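Local coordinates for protein endonuclease V (Homo sapiens, PDB 6OZE) that probably cleaves RNA at inosine in a metal-ion-dependent reaction, acting as an inosine-specific endoribonuclease of the RNase H-like clan, at residues A[227-230]-A[231-235]; A[118-121]-A[122-125]; A[98-101]-A[102-106]; A[86-89]-A[90-93]; A[213-216]-A[217-221]. The protein carries 4 engineered substitutions. One frame throughout, in Å; residues are numbered along the deposited sequence.

Contact 1. Residues A[227-230]-A[231-235]; sequences PVRQ and ADICS
Ile233 gives its backbone N-H to Arg229 O (3.0 Å, N-H...O 164°), and its side chain runs beside that of Arg229, both pointing the same way. The same carbonyl oxygen also has Ile233 CG1 3.3 Å away, while in the Arg229 conformer described here NH2 comes to 3.5 Å from Ile233 CD1. Three further i to i+4 bonds settle the backbone around this pair. Ala231 N uses Pro227 O at 3.2 Å, Asp232 N reaches Val228 O at 2.9 Å, and Cys234 N meets Gln230 O at 2.9 Å. This is regular alpha-helix, part of helix 226-242, which lies against the antiparallel strands 39-47, 54-63 and 69-78 of the central sheet. Three of the polar side chains pair within the helix. Glu226, a turn earlier, accepts from both Arg229 and Gln230: its OE1 forms a salt bridge with Arg229 NE, and its OE2 takes a hydrogen bond from Gln230 NE2. The bend of Gln230 at chi2 (-66°) folds its amide back along the helix toward that carboxylate. Asp232, in one of its two conformers, pairs with Arg236. Ser235 is the exception, its OG turning to the sheet and bonding to Ser58 and Asp44.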
loop_
_atom_site.group_PDB
_atom_site.type_symbol
_atom_site.label_atom_id
_atom_site.label_comp_id
_atom_site.label_asym_id
_atom_site.label_seq_id
_atom_site.Cartn_x
_atom_site.Cartn_y
_atom_site.Cartn_z
ATOM N N PRO A 227 6.393 3.517 7.693
ATOM C CA PRO A 227 7.040 3.143 6.412
ATOM C C PRO A 227 6.457 3.893 5.228
ATOM O O PRO A 227 7.212 4.306 4.327
ATOM C CB PRO A 227 6.818 1.623 6.331
ATOM C CG PRO A 227 6.631 1.189 7.812
ATOM C CD PRO A 227 5.821 2.335 8.381
ATOM N N VAL A 228 5.147 4.105 5.208
ATOM C CA VAL A 228 4.488 4.872 4.148
ATOM C C VAL A 228 4.873 6.344 4.237
ATOM O O VAL A 228 5.178 7.006 3.229
ATOM C CB VAL A 228 2.963 4.688 4.287
ATOM C CG1 VAL A 228 2.206 5.560 3.304
ATOM C CG2 VAL A 228 2.579 3.219 4.137
ATOM N N ARG A 229 4.879 6.876 5.458
ATOM C CA ARG A 229 5.189 8.289 5.663
ATOM C C ARG A 229 6.618 8.600 5.248
ATOM O O ARG A 229 6.872 9.622 4.603
ATOM C CB ARG A 229 4.978 8.643 7.141
ATOM C CG ARG A 229 4.830 10.136 7.416
ATOM C CD ARG A 229 4.613 10.439 8.882
ATOM N NE ARG A 229 5.805 10.221 9.697
ATOM C CZ ARG A 229 6.738 11.142 9.932
ATOM N NH1 ARG A 229 7.778 10.844 10.696
ATOM N NH2 ARG A 229 6.642 12.358 9.399
ATOM N N GLN A 230 7.564 7.724 5.606
ATOM C CA GLN A 230 8.959 7.964 5.229
ATOM C C GLN A 230 9.154 7.840 3.726
ATOM O O GLN A 230 9.955 8.580 3.151
ATOM C CB GLN A 230 9.894 7.036 6.008
ATOM C CG GLN A 230 9.940 7.336 7.513
ATOM C CD GLN A 230 10.548 8.680 7.831
ATOM O OE1 GLN A 230 11.392 9.186 7.087
ATOM N NE2 GLN A 230 10.125 9.273 8.937
ATOM N N ALA A 231 8.429 6.931 3.065
ATOM C CA ALA A 231 8.574 6.839 1.612
ATOM C C ALA A 231 8.005 8.081 0.941
ATOM O O ALA A 231 8.581 8.573 -0.041
ATOM C CB ALA A 231 7.924 5.555 1.091
ATOM N N ASP A 232 6.907 8.623 1.478
ATOM C CA ASP A 232 6.344 9.853 0.933
ATOM C C ASP A 232 7.325 11.010 1.090
ATOM O O ASP A 232 7.529 11.789 0.146
ATOM C CB ASP A 232 5.019 10.176 1.620
ATOM C CG ASP A 232 4.349 11.401 1.030
ATOM O OD1 ASP A 232 3.841 11.315 -0.109
ATOM O OD2 ASP A 232 4.340 12.453 1.700
ATOM N N ILE A 233 7.927 11.146 2.270
ATOM C CA ILE A 233 8.910 12.197 2.513
ATOM C C ILE A 233 10.095 12.038 1.578
ATOM O O ILE A 233 10.563 13.014 0.983
ATOM C CB ILE A 233 9.344 12.192 3.990
ATOM C CG1 ILE A 233 8.176 12.630 4.885
ATOM C CG2 ILE A 233 10.559 13.104 4.207
ATOM C CD1 ILE A 233 8.386 12.365 6.359
ATOM N N CYS A 234 10.603 10.808 1.427
ATOM C CA CYS A 234 11.733 10.594 0.517
ATOM C C CYS A 234 11.404 11.049 -0.905
ATOM O O CYS A 234 12.239 11.675 -1.579
ATOM C CB CYS A 234 12.119 9.116 0.515
ATOM S SG CYS A 234 13.115 8.633 1.927
ATOM N N SER A 235 10.205 10.727 -1.392
ATOM C CA SER A 235 9.859 11.119 -2.758
ATOM C C SER A 235 9.774 12.634 -2.887
ATOM O O SER A 235 10.256 13.208 -3.877
ATOM C CB SER A 235 8.535 10.503 -3.193
ATOM O OG SER A 235 8.657 9.122 -3.390
#

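Contact 2. Residues A[118-121]-A[122-125]; sequences DGNG and VLHH
Leu123 O is beset by three atoms of one side chain, that of Asn120: CB lies 3.0 Å from Leu123 O, CG 3.4 Å and OD1 3.5 Å. None of these is a hydrogen bond, and OD1 and the carbonyl oxygen are both acceptors, so the turn closes by tight packing and not by a polar bond across it. With CG turned to the side of the backbone N (chi1 -66°), the Asn120 side chain crosses that of Leu123 at a slant, and OD1 comes 4.1 Å from Leu123 CB. A second approach of the same spacing puts His124 CB 3.4 Å from Gly121 O. Gly121 permits the sharp bend between these pairs: its psi of -111° would drive a beta carbon into Val122 N. Several backbone groups of the bend have partners elsewhere, Gly121 N in Ser202 OG and the backbones of Asn120 and Gly121 in Ala131 and Gly129. Ahead of the bend, Asp118 OD2 makes a salt bridge with Lys147. The segment leaves central strand 115-118 and leads to helix 130-138, the opening loop of a beta-alpha-beta crossover to the parallel strand 142-146, as expected of an RNase H-like fold.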
loop_
_atom_site.group_PDB
_atom_site.type_symbol
_atom_site.label_atom_id
_atom_site.label_comp_id
_atom_site.label_asym_id
_atom_site.label_seq_id
_atom_site.Cartn_x
_atom_site.Cartn_y
_atom_site.Cartn_z
ATOM N N ASP A 118 1.394 2.549 -0.317
ATOM C CA ASP A 118 0.449 3.645 -0.465
ATOM C C ASP A 118 -0.452 3.344 -1.656
ATOM O O ASP A 118 -0.111 3.671 -2.796
ATOM C CB ASP A 118 1.181 4.977 -0.642
ATOM C CG ASP A 118 0.230 6.171 -0.676
ATOM O OD1 ASP A 118 -1.003 5.983 -0.621
ATOM O OD2 ASP A 118 0.721 7.311 -0.752
ATOM N N GLY A 119 -1.591 2.723 -1.392
ATOM C CA GLY A 119 -2.462 2.226 -2.438
ATOM C C GLY A 119 -3.333 1.123 -1.878
ATOM O O GLY A 119 -3.222 0.745 -0.717
ATOM N N ASN A 120 -4.221 0.618 -2.726
ATOM C CA ASN A 120 -5.145 -0.409 -2.274
ATOM C C ASN A 120 -4.699 -1.785 -2.753
ATOM O O ASN A 120 -3.964 -1.930 -3.736
ATOM C CB ASN A 120 -6.563 -0.148 -2.783
ATOM C CG ASN A 120 -7.182 1.100 -2.197
ATOM O OD1 ASN A 120 -7.843 1.062 -1.146
ATOM N ND2 ASN A 120 -7.012 2.218 -2.899
ATOM N N GLY A 121 -5.156 -2.798 -2.028
ATOM C CA GLY A 121 -5.011 -4.181 -2.420
ATOM C C GLY A 121 -6.282 -4.712 -3.039
ATOM O O GLY A 121 -6.673 -4.311 -4.144
ATOM N N VAL A 122 -6.953 -5.620 -2.334
ATOM C CA VAL A 122 -8.165 -6.206 -2.887
ATOM C C VAL A 122 -9.339 -5.237 -2.857
ATOM O O VAL A 122 -10.332 -5.459 -3.562
ATOM C CB VAL A 122 -8.442 -7.577 -2.251
ATOM C CG1 VAL A 122 -7.245 -8.498 -2.470
ATOM C CG2 VAL A 122 -8.715 -7.419 -0.790
ATOM N N LEU A 123 -9.253 -4.154 -2.083
ATOM C CA LEU A 123 -10.290 -3.119 -2.116
ATOM C C LEU A 123 -10.000 -2.279 -3.352
ATOM O O LEU A 123 -9.257 -1.297 -3.302
ATOM C CB LEU A 123 -10.243 -2.278 -0.845
ATOM C CG LEU A 123 -11.434 -1.402 -0.426
ATOM C CD1 LEU A 123 -11.162 -0.747 0.926
ATOM C CD2 LEU A 123 -11.785 -0.339 -1.455
ATOM N N HIS A 124 -10.601 -2.666 -4.471
ATOM C CA HIS A 124 -10.206 -2.118 -5.759
ATOM C C HIS A 124 -11.269 -2.489 -6.782
ATOM O O HIS A 124 -12.026 -3.444 -6.593
ATOM C CB HIS A 124 -8.833 -2.673 -6.153
ATOM C CG HIS A 124 -8.328 -2.192 -7.478
ATOM N ND1 HIS A 124 -8.453 -2.933 -8.629
ATOM C CD2 HIS A 124 -7.674 -1.058 -7.826
ATOM C CE1 HIS A 124 -7.906 -2.274 -9.637
ATOM N NE2 HIS A 124 -7.429 -1.132 -9.176
ATOM N N HIS A 125 -11.295 -1.724 -7.882
ATOM C CA HIS A 125 -12.293 -1.915 -8.935
ATOM C C HIS A 125 -12.401 -3.375 -9.354
ATOM O O HIS A 125 -13.499 -3.875 -9.623
ATOM C CB HIS A 125 -11.912 -1.088 -10.167
ATOM C CG HIS A 125 -11.665 0.362 -9.889
ATOM N ND1 HIS A 125 -10.635 0.803 -9.087
ATOM C CD2 HIS A 125 -12.297 1.473 -10.333
ATOM C CE1 HIS A 125 -10.653 2.123 -9.035
ATOM N NE2 HIS A 125 -11.651 2.554 -9.783
#

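Contact 3. Residues A[98-101]-A[102-106]; sequences ELVQ and QLREK
Gln102 starts the second segment by donating its N-H to Glu98 O at 2.9 Å. Its side chain, extended beyond CG, runs alongside Leu99 and points the same way, and a water joins Gln102 OE1 to Leu99 O; the water lies 2.5 Å from Gln102 OE1, a short separation. Arg75 on strand 69-78 adds a weak hydrogen bond to this oxygen. Leu103 N follows with Leu99 O (3.1 Å), and the two leucines face inward onto the sheet, because this is the last part of helix 89-106, packed on the antiparallel strands 54-63 and 69-78 of the RNase H-like fold. Arg104 N takes Val100 O, and its side chain then bends at chi3 (-60°), which brings NE weakly to Gln101 OE1 at 3.3 Å. The approach is at the edge of the guanidinium, whose plane lies only 21° from that of the amide. A second water, 2.9 Å from Arg104 NH2, donates to the same OE1. Glu105 N binds Gln101 O, while its carboxylate catches the other end of the amide: Gln101 NE2 reaches Glu105 OE2 at 3.0 Å, nearly straight at 173°, from above the carboxylate plane. The Gln101 amide is thus gripped at both its oxygen and its nitrogen. Farther on, Lys106 NZ bonds to Tyr71 of strand 69-78.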
loop_
_atom_site.group_PDB
_atom_site.type_symbol
_atom_site.label_atom_id
_atom_site.label_comp_id
_atom_site.label_asym_id
_atom_site.label_seq_id
_atom_site.Cartn_x
_atom_site.Cartn_y
_atom_site.Cartn_z
ATOM N N GLU A 98 11.368 -2.674 -9.612
ATOM C CA GLU A 98 12.787 -2.473 -9.876
ATOM C C GLU A 98 13.543 -2.040 -8.623
ATOM O O GLU A 98 14.694 -2.449 -8.410
ATOM C CB GLU A 98 12.963 -1.432 -10.980
ATOM C CG GLU A 98 14.375 -1.297 -11.483
ATOM C CD GLU A 98 14.819 -2.496 -12.306
ATOM O OE1 GLU A 98 13.946 -3.249 -12.789
ATOM O OE2 GLU A 98 16.043 -2.678 -12.468
ATOM N N LEU A 99 12.926 -1.195 -7.794
ATOM C CA LEU A 99 13.589 -0.795 -6.556
ATOM C C LEU A 99 13.751 -1.977 -5.609
ATOM O O LEU A 99 14.795 -2.120 -4.963
ATOM C CB LEU A 99 12.800 0.318 -5.858
ATOM C CG LEU A 99 12.779 1.665 -6.590
ATOM C CD1 LEU A 99 11.813 2.628 -5.864
ATOM C CD2 LEU A 99 14.169 2.245 -6.667
ATOM N N VAL A 100 12.725 -2.825 -5.507
ATOM C CA VAL A 100 12.821 -3.989 -4.628
ATOM C C VAL A 100 13.908 -4.936 -5.117
ATOM O O VAL A 100 14.711 -5.450 -4.327
ATOM C CB VAL A 100 11.451 -4.684 -4.512
ATOM C CG1 VAL A 100 11.577 -5.977 -3.708
ATOM C CG2 VAL A 100 10.447 -3.750 -3.867
ATOM N N GLN A 101 13.975 -5.161 -6.436
ATOM C CA GLN A 101 14.999 -6.058 -6.960
ATOM C C GLN A 101 16.400 -5.494 -6.761
ATOM O O GLN A 101 17.327 -6.236 -6.412
ATOM C CB GLN A 101 14.738 -6.389 -8.429
ATOM C CG GLN A 101 15.651 -7.495 -8.958
ATOM C CD GLN A 101 15.456 -8.811 -8.215
ATOM O OE1 GLN A 101 14.368 -9.103 -7.715
ATOM N NE2 GLN A 101 16.517 -9.608 -8.135
ATOM N N GLN A 102 16.581 -4.185 -6.967
ATOM C CA GLN A 102 17.870 -3.571 -6.670
ATOM C C GLN A 102 18.291 -3.848 -5.230
ATOM O O GLN A 102 19.442 -4.218 -4.961
ATOM C CB GLN A 102 17.817 -2.063 -6.919
ATOM C CG GLN A 102 19.054 -1.342 -6.393
ATOM C CD GLN A 102 18.896 0.164 -6.319
ATOM O OE1 GLN A 102 17.788 0.690 -6.405
ATOM N NE2 GLN A 102 20.013 0.868 -6.155
ATOM N N LEU A 103 17.364 -3.676 -4.291
ATOM C CA LEU A 103 17.667 -3.980 -2.895
ATOM C C LEU A 103 18.021 -5.455 -2.723
ATOM O O LEU A 103 19.007 -5.794 -2.063
ATOM C CB LEU A 103 16.473 -3.594 -2.023
ATOM C CG LEU A 103 16.665 -3.873 -0.530
ATOM C CD1 LEU A 103 17.920 -3.177 -0.013
ATOM C CD2 LEU A 103 15.419 -3.448 0.248
ATOM N N ARG A 104 17.224 -6.348 -3.325
ATOM C CA ARG A 104 17.426 -7.785 -3.149
ATOM C C ARG A 104 18.818 -8.219 -3.589
ATOM O O ARG A 104 19.393 -9.148 -3.009
ATOM C CB ARG A 104 16.353 -8.567 -3.918
ATOM C CG ARG A 104 16.081 -9.970 -3.375
ATOM C CD ARG A 104 15.234 -10.818 -4.331
ATOM N NE ARG A 104 13.919 -10.242 -4.618
ATOM C CZ ARG A 104 12.799 -10.551 -3.968
ATOM N NH1 ARG A 104 12.819 -11.432 -2.977
ATOM N NH2 ARG A 104 11.651 -9.977 -4.308
ATOM N N GLU A 105 19.380 -7.555 -4.600
ATOM C CA GLU A 105 20.709 -7.893 -5.091
ATOM C C GLU A 105 21.806 -7.094 -4.397
ATOM O O GLU A 105 22.911 -7.610 -4.190
ATOM C CB GLU A 105 20.770 -7.671 -6.604
ATOM C CG GLU A 105 19.814 -8.556 -7.382
ATOM C CD GLU A 105 19.735 -8.192 -8.852
ATOM O OE1 GLU A 105 20.398 -7.216 -9.266
ATOM O OE2 GLU A 105 19.003 -8.881 -9.593
ATOM N N LYS A 106 21.524 -5.843 -4.034
ATOM C CA LYS A 106 22.533 -4.983 -3.426
ATOM C C LYS A 106 22.725 -5.299 -1.944
ATOM O O LYS A 106 23.860 -5.411 -1.465
ATOM C CB LYS A 106 22.148 -3.515 -3.630
ATOM C CG LYS A 106 23.001 -2.507 -2.874
ATOM C CD LYS A 106 22.592 -1.074 -3.208
ATOM C CE LYS A 106 21.110 -0.843 -2.954
ATOM N NZ LYS A 106 20.703 0.595 -3.103
HETATM O O HOH W 1 16.409 0.180 -4.324
HETATM O O HOH W 2 11.550 -8.796 -6.947
#

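Contact 4. Residues A[86-89]-A[90-93]; sequences GFLA and FREV
Phe90 lies beside Phe87, both side chains pointing the same way, and can be followed atom by atom. Its CB sits 3.5 Å from Phe87 O. Farther out, CD2 remains near that oxygen (3.6 Å), which lies in the plane of the Phe90 ring at its edge. CE2 then meets Phe87 CD1 at 4.0 Å, and this time the Phe90 atom lies at the edge of the Phe87 ring, in its plane. The two phenyls therefore meet without stacking on each other. A chi1 of -72° sets the Phe90 ring on the side of its own backbone N, which brings the ring edge up to that carbonyl oxygen. Beyond the pair, Trp9 of helix 3-17 stacks on Phe90, and His133 of helix 130-138 meets it edge-to-face.

The backbone beneath winds up step by step. Phe90 N donates to Phe87 O (3.0 Å) and Arg91 N to Leu88 O (2.8 Å), both three residues back. Only with Val93 N and Ala89 O (2.9 Å) does a straighter i to i+4 bond appear, and there Val93 CG2 rests 3.9 Å from Ala89 CB. Arg91 is tied by NH1 to Ala81 O and by NH2 to Ser52 O, but its buried NE has no partner in the model. With Glu92 N weakly shared between Leu88 O and Ala89 O, i to i+3 bonds give way to i to i+4 at the N-terminal start of helix 89-106, wedged between helices 3-17 and 130-138.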
loop_
_atom_site.group_PDB
_atom_site.type_symbol
_atom_site.label_atom_id
_atom_site.label_comp_id
_atom_site.label_asym_id
_atom_site.label_seq_id
_atom_site.Cartn_x
_atom_site.Cartn_y
_atom_site.Cartn_z
ATOM N N GLY A 86 -8.664 2.126 -12.314
ATOM C CA GLY A 86 -8.662 0.694 -12.135
ATOM C C GLY A 86 -7.405 0.010 -12.622
ATOM O O GLY A 86 -7.253 -1.197 -12.413
ATOM N N PHE A 87 -6.503 0.750 -13.263
ATOM C CA PHE A 87 -5.305 0.195 -13.882
ATOM C C PHE A 87 -4.048 0.961 -13.481
ATOM O O PHE A 87 -3.014 0.851 -14.156
ATOM C CB PHE A 87 -5.465 0.176 -15.407
ATOM C CG PHE A 87 -6.612 -0.657 -15.878
ATOM C CD1 PHE A 87 -6.452 -2.015 -16.093
ATOM C CD2 PHE A 87 -7.859 -0.087 -16.117
ATOM C CE1 PHE A 87 -7.497 -2.791 -16.538
ATOM C CE2 PHE A 87 -8.918 -0.859 -16.560
ATOM C CZ PHE A 87 -8.740 -2.213 -16.772
ATOM N N LEU A 88 -4.121 1.747 -12.400
ATOM C CA LEU A 88 -2.972 2.535 -11.962
ATOM C C LEU A 88 -1.740 1.671 -11.750
ATOM O O LEU A 88 -0.615 2.115 -12.011
ATOM C CB LEU A 88 -3.301 3.282 -10.665
ATOM C CG LEU A 88 -2.143 4.028 -9.990
ATOM C CD1 LEU A 88 -1.556 5.091 -10.910
ATOM C CD2 LEU A 88 -2.586 4.648 -8.677
ATOM N N ALA A 89 -1.927 0.434 -11.282
ATOM C CA ALA A 89 -0.776 -0.410 -10.979
ATOM C C ALA A 89 0.113 -0.616 -12.200
ATOM O O ALA A 89 1.330 -0.778 -12.057
ATOM C CB ALA A 89 -1.224 -1.752 -10.397
ATOM N N PHE A 90 -0.461 -0.595 -13.411
ATOM C CA PHE A 90 0.355 -0.759 -14.604
ATOM C C PHE A 90 1.304 0.409 -14.816
ATOM O O PHE A 90 2.317 0.253 -15.505
ATOM C CB PHE A 90 -0.526 -0.999 -15.830
ATOM C CG PHE A 90 -1.169 -2.351 -15.838
ATOM C CD1 PHE A 90 -0.506 -3.445 -16.374
ATOM C CD2 PHE A 90 -2.420 -2.538 -15.283
ATOM C CE1 PHE A 90 -1.096 -4.696 -16.365
ATOM C CE2 PHE A 90 -3.012 -3.796 -15.263
ATOM C CZ PHE A 90 -2.353 -4.873 -15.807
ATOM N N ARG A 91 1.006 1.569 -14.241
ATOM C CA ARG A 91 1.917 2.703 -14.334
ATOM C C ARG A 91 3.021 2.650 -13.290
ATOM O O ARG A 91 4.153 3.051 -13.580
ATOM C CB ARG A 91 1.143 4.014 -14.168
ATOM C CG ARG A 91 -0.194 4.025 -14.885
ATOM C CD ARG A 91 -0.387 5.300 -15.658
ATOM N NE ARG A 91 -0.320 6.491 -14.825
ATOM C CZ ARG A 91 0.100 7.674 -15.261
ATOM N NH1 ARG A 91 0.511 7.820 -16.511
ATOM N NH2 ARG A 91 0.117 8.710 -14.443
ATOM N N GLU A 92 2.721 2.151 -12.092
ATOM C CA GLU A 92 3.584 2.283 -10.919
ATOM C C GLU A 92 4.386 1.033 -10.592
ATOM O O GLU A 92 5.559 1.137 -10.207
ATOM C CB GLU A 92 2.744 2.639 -9.689
ATOM C CG GLU A 92 2.096 4.004 -9.736
ATOM C CD GLU A 92 1.407 4.349 -8.429
ATOM O OE1 GLU A 92 1.528 3.557 -7.472
ATOM O OE2 GLU A 92 0.753 5.409 -8.357
ATOM N N VAL A 93 3.774 -0.150 -10.707
ATOM C CA VAL A 93 4.458 -1.381 -10.288
ATOM C C VAL A 93 5.805 -1.599 -10.960
ATOM O O VAL A 93 6.746 -2.038 -10.272
ATOM C CB VAL A 93 3.506 -2.583 -10.373
ATOM C CG1 VAL A 93 4.283 -3.879 -10.225
ATOM C CG2 VAL A 93 2.442 -2.505 -9.292
#

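Contact 5. Residues A[213-216]-A[217-221]; sequences VRLT and SACSR. Engineered in segment 217-221: Ser217 (natural residue Cys), Ala218 (natural residue Cys), Ser220 (natural residue Cys).
The C-terminal end of helix 209-218 unwinds here, on a helix packed against the sheet of the RNase H-like fold. Two ordinary helical bonds come first, Ser217 N to Val213 O (3.0 Å) and Ala218 N to Arg214 O (2.9 Å). Cys219 N still reaches Leu215 O at 2.9 Å, but the bond is bent to 135°, and the same N-H leans weakly on Thr216 O at 3.2 Å. The hydroxyl of Ser220, an engineered residue, donates to Thr216 O at 2.8 Å, from a position tilted 34° out of the carbonyl plane. Its chi1 of -66° holds OG on the side of the backbone N, facing back along the helix, while Ser220 N binds Ser217 O. Ser217 and Ala218 are engineered as well, each of the three replacing a natural cysteine. Inward, Cys219 SG packs 3.9 Å from Leu215 CD1, and both side chains touch Leu116 of strand 115-118. Thr216 lies against strands 184-189 and 199-205, with its own OG1 bonded to Ala212 O. Arg214 reaches out to the carbonyls of Asp31 and Pro32, and Ala218 O holds a glycerol probably left from crystallisation. In this engineered chain Thr216 O, a carbonyl at the end of the helix, therefore has two donors, the introduced Ser220 hydroxyl and a weak N-H from Cys219.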
loop_
_atom_site.group_PDB
_atom_site.type_symbol
_atom_site.label_atom_id
_atom_site.label_comp_id
_atom_site.label_asym_id
_atom_site.label_seq_id
_atom_site.Cartn_x
_atom_site.Cartn_y
_atom_site.Cartn_z
ATOM N N VAL A 213 -4.260 -5.147 9.526
ATOM C CA VAL A 213 -4.741 -3.988 10.268
ATOM C C VAL A 213 -3.930 -3.803 11.541
ATOM O O VAL A 213 -3.566 -2.678 11.906
ATOM C CB VAL A 213 -6.250 -4.121 10.530
ATOM C CG1 VAL A 213 -6.739 -3.044 11.503
ATOM C CG2 VAL A 213 -6.990 -4.032 9.225
ATOM N N ARG A 214 -3.637 -4.903 12.236
ATOM C CA ARG A 214 -2.836 -4.810 13.450
ATOM C C ARG A 214 -1.424 -4.323 13.148
ATOM O O ARG A 214 -0.867 -3.518 13.904
ATOM C CB ARG A 214 -2.811 -6.155 14.161
ATOM C CG ARG A 214 -4.181 -6.580 14.657
ATOM C CD ARG A 214 -4.081 -7.597 15.777
ATOM N NE ARG A 214 -3.110 -8.649 15.485
ATOM C CZ ARG A 214 -1.892 -8.710 16.012
ATOM N NH1 ARG A 214 -1.081 -9.706 15.683
ATOM N NH2 ARG A 214 -1.487 -7.773 16.864
ATOM N N LEU A 215 -0.823 -4.807 12.060
ATOM C CA LEU A 215 0.514 -4.347 11.702
ATOM C C LEU A 215 0.505 -2.860 11.378
ATOM O O LEU A 215 1.411 -2.119 11.782
ATOM C CB LEU A 215 1.028 -5.114 10.475
ATOM C CG LEU A 215 2.385 -4.653 9.943
ATOM C CD1 LEU A 215 3.452 -4.823 11.011
ATOM C CD2 LEU A 215 2.739 -5.438 8.675
ATOM N N THR A 216 -0.504 -2.406 10.630
ATOM C CA THR A 216 -0.574 -0.983 10.306
ATOM C C THR A 216 -0.671 -0.143 11.575
ATOM O O THR A 216 -0.006 0.895 11.698
ATOM C CB THR A 216 -1.768 -0.735 9.385
ATOM O OG1 THR A 216 -1.609 -1.531 8.203
ATOM C CG2 THR A 216 -1.807 0.728 8.956
ATOM N N SER A 217 -1.502 -0.572 12.526
ATOM C CA SER A 217 -1.566 0.132 13.804
ATOM C C SER A 217 -0.206 0.149 14.494
ATOM O O SER A 217 0.224 1.193 15.009
ATOM C CB SER A 217 -2.630 -0.491 14.715
ATOM O OG SER A 217 -2.929 0.376 15.793
ATOM N N ALA A 218 0.488 -0.992 14.507
ATOM C CA ALA A 218 1.774 -1.085 15.187
ATOM C C ALA A 218 2.821 -0.185 14.545
ATOM O O ALA A 218 3.755 0.267 15.227
ATOM C CB ALA A 218 2.244 -2.538 15.185
ATOM N N CYS A 219 2.666 0.100 13.256
ATOM C CA CYS A 219 3.617 0.927 12.525
ATOM C C CYS A 219 3.269 2.404 12.542
ATOM O O CYS A 219 3.997 3.194 11.935
ATOM C CB CYS A 219 3.743 0.447 11.070
ATOM S SG CYS A 219 4.571 -1.117 10.925
ATOM N N SER A 220 2.222 2.814 13.254
ATOM C CA SER A 220 1.734 4.189 13.214
ATOM C C SER A 220 2.230 4.955 14.438
ATOM O O SER A 220 1.788 4.705 15.563
ATOM C CB SER A 220 0.210 4.222 13.118
ATOM O OG SER A 220 -0.213 3.676 11.879
ATOM N N ARG A 221 3.155 5.878 14.218
ATOM C CA ARG A 221 3.589 6.843 15.216
ATOM C C ARG A 221 2.792 8.135 15.086
ATOM O O ARG A 221 2.421 8.755 16.092
ATOM C CB ARG A 221 5.086 7.109 15.007
ATOM C CG ARG A 221 5.706 8.160 15.899
ATOM C CD ARG A 221 7.209 8.238 15.651
ATOM N NE ARG A 221 7.894 7.035 16.120
ATOM C CZ ARG A 221 9.069 6.610 15.666
ATOM N NH1 ARG A 221 9.701 7.280 14.712
ATOM N NH2 ARG A 221 9.609 5.503 16.160
#

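Contacts 4 and 5 are buried, on opposite sides of the chain's centre; contacts 1, 2 and 3 are partly buried, and contact 3 lies farthest out, its centre about 18 Å from that of the chain. Contacts 3 and 4 share helix 89-106, contact 4 at its start with aromatic packing, contact 3 near its end with amide, guanidinium and carboxylate groups and waters. Contact 1 is regular helix with salt bridges to its own turns, contact 5 a helix end with an engineered hydroxyl bond; the two touch where Pro227 meets Cys219. Contact 2, the loop without cross-bonds, touches contact 1 through Val228 and Asp118, and contact 4 where His124 CE1 lies 3.0 Å from Gly86 O.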